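Local coordinates for cell division control protein 11 (Saccharomyces cerevisiae, PDB 5AR1) that is a GTP-binding septin that assembles with other septins into the filament collar at the yeast mother-bud neck, in preparation for cytokinesis, at residues F161-G166 with W200-Y205. Sequence-based numbering, arbitrary orientation.
Sequences FIRQLG and WNLPIY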
loop_
_atom_site.group_PDB
_atom_site.type_symbol
_atom_site.label_atom_id
_atom_site.label_comp_id
_atom_site.label_asym_id
_atom_site.label_seq_id
_atom_site.Cartn_x
_atom_site.Cartn_y
_atom_site.Cartn_z
ATOM N N PHE A 161 9.585 -5.112 8.604
ATOM C CA PHE A 161 9.451 -5.044 7.164
ATOM C C PHE A 161 9.182 -3.616 6.734
ATOM O O PHE A 161 9.924 -3.082 5.913
ATOM C CB PHE A 161 8.341 -5.969 6.618
ATOM C CG PHE A 161 8.259 -5.932 5.102
ATOM C CD1 PHE A 161 7.485 -4.967 4.448
ATOM C CD2 PHE A 161 9.005 -6.820 4.324
ATOM C CE1 PHE A 161 7.457 -4.895 3.045
ATOM C CE2 PHE A 161 8.957 -6.762 2.923
ATOM C CZ PHE A 161 8.188 -5.793 2.296
ATOM N N ILE A 162 8.121 -3.006 7.261
ATOM C CA ILE A 162 7.730 -1.696 6.793
ATOM C C ILE A 162 8.718 -0.573 7.205
ATOM O O ILE A 162 8.695 0.452 6.532
ATOM C CB ILE A 162 6.233 -1.340 7.094
ATOM C CG1 ILE A 162 5.928 -1.118 8.575
ATOM C CG2 ILE A 162 5.297 -2.403 6.498
ATOM C CD1 ILE A 162 4.468 -1.262 8.897
ATOM N N ARG A 163 9.618 -0.748 8.198
ATOM C CA ARG A 163 10.522 0.383 8.481
ATOM C C ARG A 163 11.632 0.533 7.463
ATOM O O ARG A 163 11.997 1.657 7.096
ATOM C CB ARG A 163 11.093 0.411 9.898
ATOM C CG ARG A 163 11.625 -0.881 10.488
ATOM C CD ARG A 163 11.496 -0.903 12.020
ATOM N NE ARG A 163 11.092 0.382 12.614
ATOM C CZ ARG A 163 11.934 1.347 12.981
ATOM N NH1 ARG A 163 13.244 1.196 12.811
ATOM N NH2 ARG A 163 11.471 2.480 13.493
ATOM N N GLN A 164 12.145 -0.600 6.992
ATOM C CA GLN A 164 13.200 -0.657 5.998
ATOM C C GLN A 164 12.633 -0.239 4.638
ATOM O O GLN A 164 13.022 0.801 4.097
ATOM C CB GLN A 164 13.791 -2.077 5.942
ATOM C CG GLN A 164 14.292 -2.572 7.296
ATOM C CD GLN A 164 14.881 -3.952 7.219
ATOM O OE1 GLN A 164 14.171 -4.963 7.245
ATOM N NE2 GLN A 164 16.198 -4.022 7.163
ATOM N N LEU A 165 11.632 -0.997 4.153
ATOM C CA LEU A 165 11.019 -0.852 2.838
ATOM C C LEU A 165 10.157 0.370 2.684
ATOM O O LEU A 165 9.923 0.785 1.556
ATOM C CB LEU A 165 10.272 -2.133 2.448
ATOM C CG LEU A 165 11.263 -3.263 2.055
ATOM C CD1 LEU A 165 11.546 -4.238 3.215
ATOM C CD2 LEU A 165 10.841 -3.984 0.803
ATOM N N GLY A 166 9.786 0.993 3.797
ATOM C CA GLY A 166 8.960 2.202 3.830
ATOM C C GLY A 166 9.647 3.449 3.314
ATOM O O GLY A 166 8.997 4.470 3.073
ATOM N N TRP A 200 6.413 3.032 16.487
ATOM C CA TRP A 200 7.633 2.620 15.806
ATOM C C TRP A 200 7.953 3.532 14.621
ATOM O O TRP A 200 8.765 3.162 13.768
ATOM C CB TRP A 200 7.571 1.119 15.430
ATOM C CG TRP A 200 7.380 0.257 16.635
ATOM C CD1 TRP A 200 6.207 -0.277 17.083
ATOM C CD2 TRP A 200 8.336 0.057 17.678
ATOM N NE1 TRP A 200 6.388 -0.854 18.318
ATOM C CE2 TRP A 200 7.685 -0.655 18.712
ATOM C CE3 TRP A 200 9.692 0.392 17.831
ATOM C CZ2 TRP A 200 8.346 -1.049 19.876
ATOM C CZ3 TRP A 200 10.345 0.006 18.990
ATOM C CH2 TRP A 200 9.667 -0.688 20.003
ATOM N N ASN A 201 7.334 4.738 14.587
ATOM C CA ASN A 201 7.482 5.736 13.520
ATOM C C ASN A 201 7.586 5.025 12.167
ATOM O O ASN A 201 8.632 5.064 11.504
ATOM C CB ASN A 201 8.694 6.637 13.775
ATOM C CG ASN A 201 8.525 7.711 14.817
ATOM O OD1 ASN A 201 9.442 7.965 15.588
ATOM N ND2 ASN A 201 7.379 8.404 14.851
ATOM N N LEU A 202 6.536 4.273 11.812
ATOM C CA LEU A 202 6.616 3.486 10.596
ATOM C C LEU A 202 6.276 4.335 9.385
ATOM O O LEU A 202 5.266 5.031 9.378
ATOM C CB LEU A 202 5.828 2.174 10.686
ATOM C CG LEU A 202 6.365 1.215 11.767
ATOM C CD1 LEU A 202 5.343 0.180 12.169
ATOM C CD2 LEU A 202 7.676 0.598 11.383
ATOM N N PRO A 203 7.216 4.405 8.416
ATOM C CA PRO A 203 6.993 5.272 7.258
ATOM C C PRO A 203 6.008 4.670 6.249
ATOM O O PRO A 203 6.393 3.917 5.343
ATOM C CB PRO A 203 8.401 5.521 6.729
ATOM C CG PRO A 203 9.216 4.383 7.224
ATOM C CD PRO A 203 8.505 3.686 8.324
ATOM N N ILE A 204 4.718 5.015 6.439
ATOM C CA ILE A 204 3.562 4.590 5.667
ATOM C C ILE A 204 3.139 5.741 4.761
ATOM O O ILE A 204 3.429 6.883 5.114
ATOM C CB ILE A 204 2.504 4.173 6.747
ATOM C CG1 ILE A 204 2.282 2.667 6.700
ATOM C CG2 ILE A 204 1.140 4.974 6.789
ATOM C CD1 ILE A 204 3.503 1.869 7.128
ATOM N N TYR A 205 2.491 5.472 3.588
ATOM C CA TYR A 205 2.009 6.548 2.697
ATOM C C TYR A 205 0.766 7.040 3.348
ATOM O O TYR A 205 -0.218 6.298 3.410
ATOM C CB TYR A 205 1.672 6.042 1.285
ATOM C CG TYR A 205 1.256 7.124 0.306
ATOM C CD1 TYR A 205 2.203 7.843 -0.412
ATOM C CD2 TYR A 205 -0.087 7.420 0.086
ATOM C CE1 TYR A 205 1.833 8.822 -1.329
ATOM C CE2 TYR A 205 -0.474 8.405 -0.828
ATOM C CZ TYR A 205 0.493 9.087 -1.551
ATOM O OH TYR A 205 0.146 10.067 -2.453
#
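Arg163, Ile162 and Pro203 bury the most surface where helix 156-165 meets the loop that follows helix 183-199. The long Arg163 side chain suits the solvent-facing margin: its methylene groups and NE run across Leu202, with Arg163 CB 3.7 Å from Leu202 CD2, while the guanidinium reaches on to the end of the neighbouring helix. There Arg163 NH2 donates a nearly straight hydrogen bond (170°) to Trp200 O, 2.8 Å away. The acceptor lies close to the guanidinium plane, whereas the donor is tilted 34° from the plane of the carbonyl. Trp200 has just left helical geometry, and Asn201, with positive phi, closes a Schellman motif there.

Deeper in, Ile162 packs against the loop with its longer branch. With CG1 set between the backbone N and carbonyl carbon (chi1 69°), Ile162 CD1 lies 3.7 Å from both Leu202 CD1 and Ile204 CD1. Pro203 lays its compact, puckered, apolar ring along the helix backbone, Pro203 CD 3.7 Å from Ile162 O, and side-chain-free Gly166 lets its CA approach Pro203 O to 3.4 Å.

In this septin P-loop GTPase domain, Ile162 and Ile204 also touch Ile171 of the outermost strand 171-175, joining helix and loop to the sheet edge.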